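Local coordinates for beta-N-acetylglucosaminidase-like protein Glycoside hydrolase family 20 (Flavobacterium johnsoniae, PDB 6YHH) that probably removes N-acetylhexosamine units, chiefly N-acetylglucosamine, from the ends of chitin-derived oligosaccharides as a family 20 glycoside hydrolase, at residues A[311-317]-A[363-369]; A[233-238]-A[281-285]; A[28-34]-A[74-80]; A[45-50]-A[62-66]. All coordinates share one frame; numbering follows the deposited sequence. Where two conformers were deposited one is given.

Interaction 1 of 4, residues A[311-317]-A[363-369]; sequences FHIGGDE and LMGWEEI
His312 and Met364 are paired in register on neighbouring parallel strands of the catalytic TIM barrel, where the strands run out into the active-site loops; their side chains cross at a slant. Met364 N donates to Phe311 O, and Ile313 N reaches Met364 O almost straight, at 2.9 Å. A chi1 of -156° swings the His312 ring away from its own N and turns its edge to the face of Trp366, CE1 standing 3.5 Å from NE1 and the planes 54° apart. Met364, extended throughout, brings CG to 3.6 Å from His312 CD2. The ring is fixed from within its own segment too: Gly314 N donates to ND1 in the ring plane, while NE2 is hydrogen-bonded to His381 ND1. A leucine in place of His312 would probably leave Gly314 N and His381 without their imidazole partner and the Trp366 face without its edge contact. Trp366 NE1 is hydrogen-bonded to Glu230 OE2. At the far end, Asp316 OD1 lies 3.4 Å from Trp366 CD1, and Glu317, the predicted proton donor, is anchored through its backbone. Glu368, whose OE1 is held by Trp383, turns OE2 to accept from Glu317 N at 3.0 Å, the donor standing well above the carboxylate plane.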
loop_
_atom_site.group_PDB
_atom_site.type_symbol
_atom_site.label_atom_id
_atom_site.label_comp_id
_atom_site.label_asym_id
_atom_site.label_seq_id
_atom_site.Cartn_x
_atom_site.Cartn_y
_atom_site.Cartn_z
ATOM N N PHE A 311 4.077 29.637 6.191
ATOM C CA PHE A 311 3.943 29.417 4.762
ATOM C C PHE A 311 5.327 29.531 4.136
ATOM O O PHE A 311 5.986 30.575 4.256
ATOM C CB PHE A 311 2.916 30.358 4.058
ATOM C CG PHE A 311 2.458 29.831 2.760
ATOM C CD1 PHE A 311 3.299 29.805 1.644
ATOM C CD2 PHE A 311 1.182 29.295 2.687
ATOM C CE1 PHE A 311 2.794 29.237 0.428
ATOM C CE2 PHE A 311 0.709 28.704 1.506
ATOM C CZ PHE A 311 1.534 28.630 0.410
ATOM N N HIS A 312 5.775 28.460 3.484
ATOM C CA HIS A 312 7.108 28.379 2.866
ATOM C C HIS A 312 6.985 28.850 1.424
ATOM O O HIS A 312 6.255 28.282 0.634
ATOM C CB HIS A 312 7.626 26.941 3.039
ATOM C CG HIS A 312 9.111 26.759 2.997
ATOM N ND1 HIS A 312 9.939 27.194 1.969
ATOM C CD2 HIS A 312 9.901 26.032 3.828
ATOM C CE1 HIS A 312 11.166 26.769 2.204
ATOM N NE2 HIS A 312 11.168 26.077 3.330
ATOM N N ILE A 313 7.791 29.849 1.032
ATOM C CA ILE A 313 7.822 30.372 -0.318
ATOM C C ILE A 313 9.040 29.913 -1.067
ATOM O O ILE A 313 9.396 30.365 -2.124
ATOM C CB ILE A 313 7.631 31.920 -0.341
ATOM C CG1 ILE A 313 8.655 32.655 0.543
ATOM C CG2 ILE A 313 6.187 32.274 0.030
ATOM C CD1 ILE A 313 10.072 32.482 0.240
ATOM N N GLY A 314 9.754 28.932 -0.494
ATOM C CA GLY A 314 10.905 28.425 -1.223
ATOM C C GLY A 314 12.076 29.375 -1.378
ATOM O O GLY A 314 12.630 29.858 -0.371
ATOM N N GLY A 315 12.534 29.615 -2.609
ATOM C CA GLY A 315 13.574 30.577 -2.879
ATOM C C GLY A 315 14.951 29.995 -3.141
ATOM O O GLY A 315 15.904 30.745 -3.176
ATOM N N ASP A 316 15.057 28.665 -3.288
ATOM C CA ASP A 316 16.353 28.016 -3.559
ATOM C C ASP A 316 16.738 28.118 -5.033
ATOM O O ASP A 316 15.873 28.119 -5.923
ATOM C CB ASP A 316 16.360 26.553 -3.139
ATOM C CG ASP A 316 15.178 25.741 -3.737
ATOM O OD1 ASP A 316 14.072 26.287 -3.985
ATOM O OD2 ASP A 316 15.371 24.518 -3.954
ATOM N N GLU A 317 18.043 28.230 -5.280
ATOM C CA GLU A 317 18.572 27.908 -6.595
ATOM C C GLU A 317 18.023 28.692 -7.770
ATOM O O GLU A 317 17.961 28.165 -8.872
ATOM C CB GLU A 317 18.455 26.388 -6.885
ATOM C CG GLU A 317 19.211 25.476 -5.905
ATOM C CD GLU A 317 19.051 24.002 -6.269
ATOM O OE1 GLU A 317 17.975 23.580 -6.721
ATOM O OE2 GLU A 317 20.013 23.236 -6.027
ATOM N N LEU A 363 6.330 33.994 7.106
ATOM C CA LEU A 363 7.054 33.569 5.873
ATOM C C LEU A 363 8.266 32.776 6.207
ATOM O O LEU A 363 9.011 33.098 7.128
ATOM C CB LEU A 363 7.455 34.846 5.087
ATOM C CG LEU A 363 8.083 34.760 3.685
ATOM C CD1 LEU A 363 7.744 35.966 2.876
ATOM C CD2 LEU A 363 9.580 34.465 3.820
ATOM N N MET A 364 8.459 31.678 5.473
ATOM C CA MET A 364 9.644 30.848 5.562
ATOM C C MET A 364 10.227 30.677 4.178
ATOM O O MET A 364 9.503 30.631 3.209
ATOM C CB MET A 364 9.207 29.507 6.183
ATOM C CG MET A 364 10.379 28.532 6.389
ATOM S SD MET A 364 9.899 27.190 7.465
ATOM C CE MET A 364 11.451 26.267 7.511
ATOM N N GLY A 365 11.523 30.516 4.108
ATOM C CA GLY A 365 12.187 30.237 2.849
ATOM C C GLY A 365 13.543 29.596 2.993
ATOM O O GLY A 365 14.191 29.684 4.056
ATOM N N TRP A 366 14.010 28.982 1.894
ATOM C CA TRP A 366 15.363 28.446 1.831
ATOM C C TRP A 366 16.388 29.592 1.986
ATOM O O TRP A 366 16.095 30.753 1.699
ATOM C CB TRP A 366 15.572 27.731 0.501
ATOM C CG TRP A 366 14.623 26.553 0.319
ATOM C CD1 TRP A 366 13.640 26.456 -0.619
ATOM C CD2 TRP A 366 14.615 25.294 1.038
ATOM N NE1 TRP A 366 12.949 25.291 -0.435
ATOM C CE2 TRP A 366 13.530 24.557 0.558
ATOM C CE3 TRP A 366 15.396 24.728 2.083
ATOM C CZ2 TRP A 366 13.212 23.305 1.023
ATOM C CZ3 TRP A 366 15.094 23.467 2.515
ATOM C CH2 TRP A 366 14.021 22.754 1.982
ATOM N N GLU A 367 17.547 29.272 2.523
ATOM C CA GLU A 367 18.497 30.276 3.017
ATOM C C GLU A 367 18.853 31.388 2.034
ATOM O O GLU A 367 19.271 32.487 2.473
ATOM C CB GLU A 367 19.744 29.531 3.514
ATOM C CG GLU A 367 20.567 28.895 2.408
ATOM C CD GLU A 367 21.750 28.168 2.938
ATOM O OE1 GLU A 367 21.527 27.160 3.628
ATOM O OE2 GLU A 367 22.903 28.611 2.642
ATOM N N GLU A 368 18.779 31.126 0.738
ATOM C CA GLU A 368 19.037 32.179 -0.266
ATOM C C GLU A 368 18.268 33.441 -0.064
ATOM O O GLU A 368 18.778 34.533 -0.466
ATOM C CB GLU A 368 18.919 31.712 -1.697
ATOM C CG GLU A 368 19.891 30.582 -2.040
ATOM C CD GLU A 368 19.331 29.167 -1.906
ATOM O OE1 GLU A 368 18.620 28.907 -0.892
ATOM O OE2 GLU A 368 19.652 28.298 -2.807
ATOM N N ILE A 369 17.113 33.370 0.592
ATOM C CA ILE A 369 16.321 34.559 0.815
ATOM C C ILE A 369 16.940 35.575 1.759
ATOM O O ILE A 369 16.521 36.761 1.789
ATOM C CB ILE A 369 14.840 34.296 1.246
ATOM C CG1 ILE A 369 14.736 33.685 2.635
ATOM C CG2 ILE A 369 14.140 33.409 0.177
ATOM C CD1 ILE A 369 13.337 33.736 3.217
#

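Interaction 2 of 4, residues A[233-238]-A[281-285]; sequences VPGHGS and SPTLD
Pro234 and Leu284 meet through both backbone and side chain, joining two irregular loops beside the catalytic centre. Two backbone hydrogen bonds set the spacing. Leu284 N donates to Pro234 O at 2.9 Å, and Gly237 N to Pro282 O at 3.1 Å, the latter donor lying above the carbonyl plane. Within its own segment Thr283 OG1 turns back to donate to Ser281 O. Pro234 O has a second neighbour, since Thr283 CA comes within 3.2 Å and makes a CA-H...O contact.

Apolar packing centres on Leu284. Its CB rests against Pro234 CB at 3.6 Å, and its CD2 branch reaches Val233 CG1, the two side chains crossing at a slant.

Two van der Waals contacts set carbon against a polar atom. The Thr283 methyl, CG2, anti to the backbone N, lies 3.4 Å from Pro234 O. At the other end the Pro282 ring packs against Ser238, with CG 3.4 Å from OG; the hydroxyl itself is hydrogen-bonded to Asp185.

Backbone shape matters at Gly237, where a side chain would be directed at Pro282 O and collide with it. Glycine lets the chain pass close enough for its N-H to bond there.

His236 takes little part in the packing and points away from 281-285, its side chain about 3 Å from that of Glu317, the predicted proton donor, at the nearest atoms. A bound Tris molecule, probably from the crystallisation liquor, lies equally near. This is a loop following a barrel strand at the active-site mouth of a TIM-barrel glycoside hydrolase, joined to a second loop by two backbone hydrogen bonds.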
loop_
_atom_site.group_PDB
_atom_site.type_symbol
_atom_site.label_atom_id
_atom_site.label_comp_id
_atom_site.label_asym_id
_atom_site.label_seq_id
_atom_site.Cartn_x
_atom_site.Cartn_y
_atom_site.Cartn_z
ATOM N N VAL A 233 9.181 29.758 -5.045
ATOM C CA VAL A 233 9.307 30.885 -5.959
ATOM C C VAL A 233 10.539 31.682 -5.610
ATOM O O VAL A 233 10.936 31.709 -4.397
ATOM C CB VAL A 233 8.037 31.791 -5.896
ATOM C CG1 VAL A 233 6.870 31.090 -6.525
ATOM C CG2 VAL A 233 7.717 32.243 -4.479
ATOM N N PRO A 234 11.236 32.308 -6.580
ATOM C CA PRO A 234 10.897 32.407 -7.982
ATOM C C PRO A 234 11.665 31.492 -8.925
ATOM O O PRO A 234 11.326 31.421 -10.116
ATOM C CB PRO A 234 11.238 33.892 -8.317
ATOM C CG PRO A 234 12.502 34.080 -7.504
ATOM C CD PRO A 234 12.257 33.325 -6.216
ATOM N N GLY A 235 12.626 30.762 -8.383
ATOM C CA GLY A 235 13.375 29.771 -9.155
ATOM C C GLY A 235 12.504 28.499 -9.241
ATOM O O GLY A 235 11.332 28.489 -8.790
ATOM N N HIS A 236 13.023 27.450 -9.886
ATOM C CA HIS A 236 12.297 26.185 -9.976
ATOM C C HIS A 236 10.921 26.480 -10.570
ATOM O O HIS A 236 9.914 25.816 -10.224
ATOM C CB HIS A 236 12.171 25.544 -8.556
ATOM C CG HIS A 236 13.413 24.820 -8.108
ATOM N ND1 HIS A 236 14.520 25.407 -7.522
ATOM C CD2 HIS A 236 13.708 23.502 -8.202
ATOM C CE1 HIS A 236 15.430 24.471 -7.298
ATOM N NE2 HIS A 236 14.951 23.327 -7.717
ATOM N N GLY A 237 10.909 27.373 -11.569
ATOM C CA GLY A 237 9.643 27.890 -12.100
ATOM C C GLY A 237 9.077 27.209 -13.311
ATOM O O GLY A 237 8.114 27.730 -13.877
ATOM N N SER A 238 9.638 26.071 -13.756
ATOM C CA SER A 238 9.251 25.499 -15.081
ATOM C C SER A 238 7.760 25.246 -15.242
ATOM O O SER A 238 7.184 25.493 -16.301
ATOM C CB SER A 238 10.056 24.246 -15.462
ATOM O OG SER A 238 11.432 24.458 -15.322
ATOM N N SER A 281 16.656 26.970 -15.557
ATOM C CA SER A 281 16.586 28.411 -15.691
ATOM C C SER A 281 15.222 29.148 -15.540
ATOM O O SER A 281 15.238 30.341 -15.258
ATOM C CB SER A 281 17.220 28.799 -17.012
ATOM O OG SER A 281 16.462 28.365 -18.060
ATOM N N PRO A 282 14.071 28.497 -15.740
ATOM C CA PRO A 282 12.844 29.282 -15.725
ATOM C C PRO A 282 12.574 29.895 -14.319
ATOM O O PRO A 282 12.631 29.205 -13.309
ATOM C CB PRO A 282 11.752 28.252 -16.082
ATOM C CG PRO A 282 12.476 27.263 -16.969
ATOM C CD PRO A 282 13.822 27.147 -16.311
ATOM N N THR A 283 12.389 31.184 -14.303
ATOM C CA THR A 283 12.334 31.963 -13.088
ATOM C C THR A 283 11.236 33.013 -13.232
ATOM O O THR A 283 11.173 33.780 -14.250
ATOM C CB THR A 283 13.699 32.725 -12.831
ATOM O OG1 THR A 283 14.802 31.834 -12.950
ATOM C CG2 THR A 283 13.784 33.332 -11.457
ATOM N N LEU A 284 10.443 33.171 -12.189
ATOM C CA LEU A 284 9.465 34.271 -12.165
ATOM C C LEU A 284 10.111 35.640 -12.225
ATOM O O LEU A 284 11.201 35.844 -11.703
ATOM C CB LEU A 284 8.669 34.206 -10.887
ATOM C CG LEU A 284 7.584 33.152 -10.889
ATOM C CD1 LEU A 284 7.506 31.974 -11.825
ATOM C CD2 LEU A 284 6.811 33.115 -9.550
ATOM N N ASP A 285 9.409 36.554 -12.877
ATOM C CA ASP A 285 9.907 37.922 -13.113
ATOM C C ASP A 285 9.495 38.848 -11.997
ATOM O O ASP A 285 8.328 39.275 -11.911
ATOM C CB ASP A 285 9.435 38.429 -14.502
ATOM C CG ASP A 285 9.899 39.832 -14.836
ATOM O OD1 ASP A 285 10.549 40.521 -14.017
ATOM O OD2 ASP A 285 9.578 40.263 -15.996
#

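Interaction 3 of 4, residues A[28-34]-A[74-80]; sequences NFKVNIS and AELQINC
Strands 31-34 and 76-80 run parallel with their axes 17° apart, Val31 facing Leu76 and Ile33 facing Ile78 in the mixed sheet of the domain preceding the barrel. They are the two strands of a beta-alpha-beta crossover whose helix, 40-56, covers the face carrying these apolar residues. On that face Val31 CG2, anti to its backbone N, touches both Ile78 CD1 (3.6 Å) and Leu76 CD2 (3.7 Å). The Phe29 ring extends the patch, CZ touching Leu76 CB.

The other face is polar. Asn32 and Gln77 run alongside each other in the same direction, amide planes 55° apart; Asn32 ND2 donates to Gln77 OE1 at 2.9 Å, nearly straight and on a lone pair. Gln77 bends at chi2 (-71°), which carries NE2 back to Ala74 O, a bond of 3.0 Å. A leucine replacing Gln77 would probably cost Asn32 ND2 this acceptor and Ala74 O one donor. Before the strands begin, a water bridges Asn28 O and Glu75 N. The Glu75 carboxylate takes Asn28 ND2 on OE2 at 3.0 Å, from above its plane, and sets OE1 at the Phe29 ring edge, 3.6 Å from CD1.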
loop_
_atom_site.group_PDB
_atom_site.type_symbol
_atom_site.label_atom_id
_atom_site.label_comp_id
_atom_site.label_asym_id
_atom_site.label_seq_id
_atom_site.Cartn_x
_atom_site.Cartn_y
_atom_site.Cartn_z
ATOM N N ASN A 28 -8.286 -8.322 30.384
ATOM C CA ASN A 28 -8.871 -7.306 31.259
ATOM C C ASN A 28 -8.445 -5.899 30.895
ATOM O O ASN A 28 -8.991 -4.920 31.387
ATOM C CB ASN A 28 -8.471 -7.556 32.757
ATOM C CG ASN A 28 -9.313 -6.719 33.710
ATOM O OD1 ASN A 28 -10.556 -6.705 33.567
ATOM N ND2 ASN A 28 -8.665 -5.962 34.649
ATOM N N PHE A 29 -7.403 -5.787 30.050
ATOM C CA PHE A 29 -6.916 -4.480 29.676
ATOM C C PHE A 29 -7.915 -3.528 29.040
ATOM O O PHE A 29 -8.590 -3.858 28.028
ATOM C CB PHE A 29 -5.706 -4.621 28.781
ATOM C CG PHE A 29 -4.958 -3.324 28.516
ATOM C CD1 PHE A 29 -4.041 -2.842 29.446
ATOM C CD2 PHE A 29 -5.130 -2.613 27.350
ATOM C CE1 PHE A 29 -3.355 -1.675 29.190
ATOM C CE2 PHE A 29 -4.388 -1.447 27.094
ATOM C CZ PHE A 29 -3.540 -0.967 28.045
ATOM N N LYS A 30 -7.988 -2.345 29.635
ATOM C CA LYS A 30 -8.777 -1.241 29.176
ATOM C C LYS A 30 -8.081 0.094 29.390
ATOM O O LYS A 30 -7.142 0.194 30.212
ATOM C CB LYS A 30 -10.167 -1.233 29.931
ATOM C CG LYS A 30 -11.056 -2.423 29.653
ATOM C CD LYS A 30 -12.420 -2.332 30.360
ATOM C CE LYS A 30 -12.362 -2.969 31.769
ATOM N NZ LYS A 30 -11.854 -4.383 32.040
ATOM N N VAL A 31 -8.565 1.107 28.677
ATOM C CA VAL A 31 -8.075 2.463 28.703
ATOM C C VAL A 31 -9.157 3.454 29.085
ATOM O O VAL A 31 -10.320 3.359 28.697
ATOM C CB VAL A 31 -7.376 2.867 27.370
ATOM C CG1 VAL A 31 -8.366 2.919 26.228
ATOM C CG2 VAL A 31 -6.642 4.184 27.495
ATOM N N ASN A 32 -8.731 4.466 29.830
ATOM C CA ASN A 32 -9.584 5.556 30.300
ATOM C C ASN A 32 -8.841 6.853 30.151
ATOM O O ASN A 32 -7.612 6.853 30.381
ATOM C CB ASN A 32 -9.883 5.350 31.794
ATOM C CG ASN A 32 -10.955 6.291 32.289
ATOM O OD1 ASN A 32 -12.069 6.320 31.751
ATOM N ND2 ASN A 32 -10.595 7.124 33.315
ATOM N N ILE A 33 -9.575 7.893 29.806
ATOM C CA ILE A 33 -9.035 9.192 29.560
ATOM C C ILE A 33 -9.739 10.202 30.476
ATOM O O ILE A 33 -10.979 10.205 30.560
ATOM C CB ILE A 33 -9.233 9.670 28.108
ATOM C CG1 ILE A 33 -8.753 8.613 27.095
ATOM C CG2 ILE A 33 -8.519 10.984 27.887
ATOM C CD1 ILE A 33 -9.228 8.973 25.718
ATOM N N SER A 34 -8.951 11.092 31.061
ATOM C CA SER A 34 -9.464 12.094 31.992
ATOM C C SER A 34 -8.837 13.445 31.790
ATOM O O SER A 34 -7.875 13.635 31.017
ATOM C CB SER A 34 -9.260 11.637 33.432
ATOM O OG SER A 34 -7.887 11.610 33.759
ATOM N N ALA A 74 -9.939 1.585 34.719
ATOM C CA ALA A 74 -9.112 0.965 33.694
ATOM C C ALA A 74 -7.648 0.816 34.079
ATOM O O ALA A 74 -7.071 1.691 34.778
ATOM C CB ALA A 74 -9.208 1.808 32.430
ATOM N N GLU A 75 -6.998 -0.226 33.574
ATOM C CA GLU A 75 -5.568 -0.467 33.825
ATOM C C GLU A 75 -4.669 0.614 33.259
ATOM O O GLU A 75 -3.591 0.817 33.781
ATOM C CB GLU A 75 -5.140 -1.854 33.382
ATOM C CG GLU A 75 -5.630 -2.952 34.300
ATOM C CD GLU A 75 -5.525 -4.338 33.696
ATOM O OE1 GLU A 75 -5.218 -4.467 32.442
ATOM O OE2 GLU A 75 -5.744 -5.315 34.476
ATOM N N LEU A 76 -5.088 1.241 32.169
ATOM C CA LEU A 76 -4.352 2.383 31.573
ATOM C C LEU A 76 -5.152 3.632 31.709
ATOM O O LEU A 76 -6.268 3.774 31.157
ATOM C CB LEU A 76 -3.968 2.136 30.061
ATOM C CG LEU A 76 -3.294 3.353 29.384
ATOM C CD1 LEU A 76 -1.936 3.763 29.940
ATOM C CD2 LEU A 76 -3.163 3.020 27.911
ATOM N N GLN A 77 -4.595 4.584 32.458
ATOM C CA GLN A 77 -5.203 5.927 32.685
ATOM C C GLN A 77 -4.369 6.961 32.017
ATOM O O GLN A 77 -3.143 6.945 32.184
ATOM C CB GLN A 77 -5.188 6.268 34.182
ATOM C CG GLN A 77 -6.033 5.347 34.995
ATOM C CD GLN A 77 -7.514 5.583 34.747
ATOM O OE1 GLN A 77 -7.962 6.727 34.476
ATOM N NE2 GLN A 77 -8.304 4.466 34.816
ATOM N N ILE A 78 -5.035 7.812 31.260
ATOM C CA ILE A 78 -4.444 8.865 30.534
ATOM C C ILE A 78 -5.106 10.170 30.995
ATOM O O ILE A 78 -6.279 10.387 30.750
ATOM C CB ILE A 78 -4.663 8.686 29.025
ATOM C CG1 ILE A 78 -4.170 7.308 28.538
ATOM C CG2 ILE A 78 -4.022 9.817 28.283
ATOM C CD1 ILE A 78 -4.598 7.070 27.128
ATOM N N ASN A 79 -4.291 11.035 31.614
ATOM C CA ASN A 79 -4.773 12.315 32.175
ATOM C C ASN A 79 -4.083 13.451 31.407
ATOM O O ASN A 79 -2.839 13.476 31.327
ATOM C CB ASN A 79 -4.391 12.472 33.623
ATOM C CG ASN A 79 -4.806 11.310 34.502
ATOM O OD1 ASN A 79 -3.967 10.664 35.188
ATOM N ND2 ASN A 79 -6.099 11.030 34.515
ATOM N N CYS A 80 -4.864 14.339 30.829
ATOM C CA CYS A 80 -4.402 15.505 30.144
ATOM C C CYS A 80 -4.916 16.791 30.794
ATOM O O CYS A 80 -6.147 16.931 30.926
ATOM C CB CYS A 80 -4.848 15.575 28.703
ATOM S SG CYS A 80 -4.311 14.104 27.750
HETATM O O HOH W 1 -8.752 -2.541 32.813
#

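Interaction 4 of 4, residues A[45-50]-A[62-66]; sequences VTRFLR and QGFIT
Arg50 turns the edge of its guanidinium to two successive carbonyl oxygens of the loop 62-66, pinning the helix of a beta-alpha-beta crossover to the connection that leads into its second strand. NH1 donates to Gly63 O and NH2 to Gln62 O, each at 2.8 Å. Gly63 O lies in the guanidinium plane, although the donor stands 60° above the plane of that carbonyl; at Gln62 O the donor is in the carbonyl plane. Bends at chi2 (-71°) and chi3 (83°) bring the end of the arginine to the loop. Beyond it, Arg50 packs on Tyr550 of the second subunit.

One turn earlier, Thr46 OG1 accepts from Ile65 N, and the same hydroxyl is hydrogen-bonded to Phe42 O in its own helix. The other branch, CG2, sits 4.0 Å from Phe64 CD2. Ile65 directs its side chain at the helix and packs CD1 against Leu49 CD2 at 3.8 Å, with CG2 more loosely near Val45 CG1. Gln62 sends its amide to strand 31-35, where OE1 takes Val31 N, while its CB stays 3.7 Å from Leu49 CD2.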
loop_
_atom_site.group_PDB
_atom_site.type_symbol
_atom_site.label_atom_id
_atom_site.label_comp_id
_atom_site.label_asym_id
_atom_site.label_seq_id
_atom_site.Cartn_x
_atom_site.Cartn_y
_atom_site.Cartn_z
ATOM N N VAL A 45 -6.024 7.346 21.020
ATOM C CA VAL A 45 -6.171 6.251 21.973
ATOM C C VAL A 45 -6.775 5.023 21.307
ATOM O O VAL A 45 -6.324 3.889 21.524
ATOM C CB VAL A 45 -6.954 6.694 23.261
ATOM C CG1 VAL A 45 -7.190 5.497 24.158
ATOM C CG2 VAL A 45 -6.118 7.706 24.006
ATOM N N THR A 46 -7.739 5.241 20.444
ATOM C CA THR A 46 -8.330 4.107 19.700
ATOM C C THR A 46 -7.282 3.408 18.838
ATOM O O THR A 46 -7.159 2.171 18.861
ATOM C CB THR A 46 -9.517 4.626 18.819
ATOM O OG1 THR A 46 -10.519 5.304 19.654
ATOM C CG2 THR A 46 -10.167 3.430 18.121
ATOM N N ARG A 47 -6.488 4.213 18.100
ATOM C CA ARG A 47 -5.430 3.605 17.236
ATOM C C ARG A 47 -4.390 2.904 18.067
ATOM O O ARG A 47 -3.940 1.879 17.696
ATOM C CB ARG A 47 -4.817 4.684 16.362
ATOM C CG ARG A 47 -5.774 5.170 15.299
ATOM C CD ARG A 47 -5.209 6.193 14.341
ATOM N NE ARG A 47 -4.852 7.488 14.922
ATOM C CZ ARG A 47 -5.723 8.492 15.016
ATOM N NH1 ARG A 47 -6.974 8.348 14.548
ATOM N NH2 ARG A 47 -5.331 9.615 15.558
ATOM N N PHE A 48 -4.026 3.448 19.216
ATOM C CA PHE A 48 -3.109 2.798 20.141
ATOM C C PHE A 48 -3.586 1.365 20.485
ATOM O O PHE A 48 -2.877 0.384 20.446
ATOM C CB PHE A 48 -2.872 3.661 21.414
ATOM C CG PHE A 48 -2.328 2.867 22.566
ATOM C CD1 PHE A 48 -0.976 2.585 22.726
ATOM C CD2 PHE A 48 -3.193 2.342 23.495
ATOM C CE1 PHE A 48 -0.508 1.855 23.817
ATOM C CE2 PHE A 48 -2.732 1.554 24.543
ATOM C CZ PHE A 48 -1.408 1.297 24.730
ATOM N N LEU A 49 -4.854 1.302 20.880
ATOM C CA LEU A 49 -5.464 0.034 21.293
ATOM C C LEU A 49 -5.508 -0.960 20.130
ATOM O O LEU A 49 -5.151 -2.124 20.291
ATOM C CB LEU A 49 -6.839 0.309 21.871
ATOM C CG LEU A 49 -7.514 -0.883 22.537
ATOM C CD1 LEU A 49 -6.704 -1.244 23.748
ATOM C CD2 LEU A 49 -8.936 -0.548 22.970
ATOM N N ARG A 50 -5.913 -0.483 18.955
ATOM C CA ARG A 50 -5.883 -1.300 17.757
ATOM C C ARG A 50 -4.495 -1.815 17.453
ATOM O O ARG A 50 -4.293 -3.013 17.174
ATOM C CB ARG A 50 -6.448 -0.580 16.541
ATOM C CG ARG A 50 -7.916 -0.151 16.600
ATOM C CD ARG A 50 -8.828 -1.402 16.520
ATOM N NE ARG A 50 -9.027 -2.061 17.783
ATOM C CZ ARG A 50 -9.827 -1.647 18.773
ATOM N NH1 ARG A 50 -10.476 -0.472 18.653
ATOM N NH2 ARG A 50 -9.932 -2.374 19.855
ATOM N N GLN A 62 -12.717 -3.100 24.342
ATOM C CA GLN A 62 -13.170 -1.868 23.818
ATOM C C GLN A 62 -13.007 -1.802 22.312
ATOM O O GLN A 62 -11.969 -2.284 21.774
ATOM C CB GLN A 62 -12.319 -0.736 24.418
ATOM C CG GLN A 62 -12.689 -0.422 25.850
ATOM C CD GLN A 62 -11.652 0.452 26.465
ATOM O OE1 GLN A 62 -10.551 -0.004 26.735
ATOM N NE2 GLN A 62 -11.957 1.749 26.579
ATOM N N GLY A 63 -13.994 -1.185 21.680
ATOM C CA GLY A 63 -13.896 -0.893 20.262
ATOM C C GLY A 63 -13.372 0.523 20.107
ATOM O O GLY A 63 -12.211 0.766 20.399
ATOM N N PHE A 64 -14.230 1.426 19.700
ATOM C CA PHE A 64 -13.864 2.862 19.595
ATOM C C PHE A 64 -13.908 3.574 20.953
ATOM O O PHE A 64 -14.819 3.331 21.757
ATOM C CB PHE A 64 -14.788 3.532 18.609
ATOM C CG PHE A 64 -14.595 3.066 17.168
ATOM C CD1 PHE A 64 -15.270 1.960 16.703
ATOM C CD2 PHE A 64 -13.690 3.714 16.302
ATOM C CE1 PHE A 64 -15.078 1.503 15.400
ATOM C CE2 PHE A 64 -13.482 3.249 14.979
ATOM C CZ PHE A 64 -14.200 2.149 14.537
ATOM N N ILE A 65 -12.914 4.439 21.207
ATOM C CA ILE A 65 -12.851 5.287 22.415
ATOM C C ILE A 65 -13.298 6.673 21.942
ATOM O O ILE A 65 -12.755 7.250 20.975
ATOM C CB ILE A 65 -11.441 5.230 23.017
ATOM C CG1 ILE A 65 -11.193 3.894 23.722
ATOM C CG2 ILE A 65 -11.256 6.383 23.999
ATOM C CD1 ILE A 65 -10.409 2.944 22.897
ATOM N N THR A 66 -14.376 7.207 22.564
ATOM C CA THR A 66 -14.984 8.445 22.099
ATOM C C THR A 66 -15.256 9.562 23.138
ATOM O O THR A 66 -15.512 10.711 22.716
ATOM C CB THR A 66 -16.335 8.176 21.402
ATOM O OG1 THR A 66 -17.189 7.473 22.281
ATOM C CG2 THR A 66 -16.108 7.319 20.155
#

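How the interactions relate
From the N terminus, strand 31-35 leads into helix 40-56 and then, through a long loop, into strand 76-80. Interaction 3 closes this crossover by pairing the two strands; interaction 4, nested inside, fastens the helix to the returning loop. The two touch, with Val45 packed on Val31 and Ile78. Further on, in the catalytic barrel, interaction 2 closes the excursion from 238 to 281, which includes helix 238-243, and ties together the loops at its two ends. Interaction 1 then closes the mostly helical connection between strands 310-312 and 362-366. These follow in series and meet at Ile313 O and Val233 N, 3.0 Å apart. The centres of interactions 1 and 3 are about 44 Å apart.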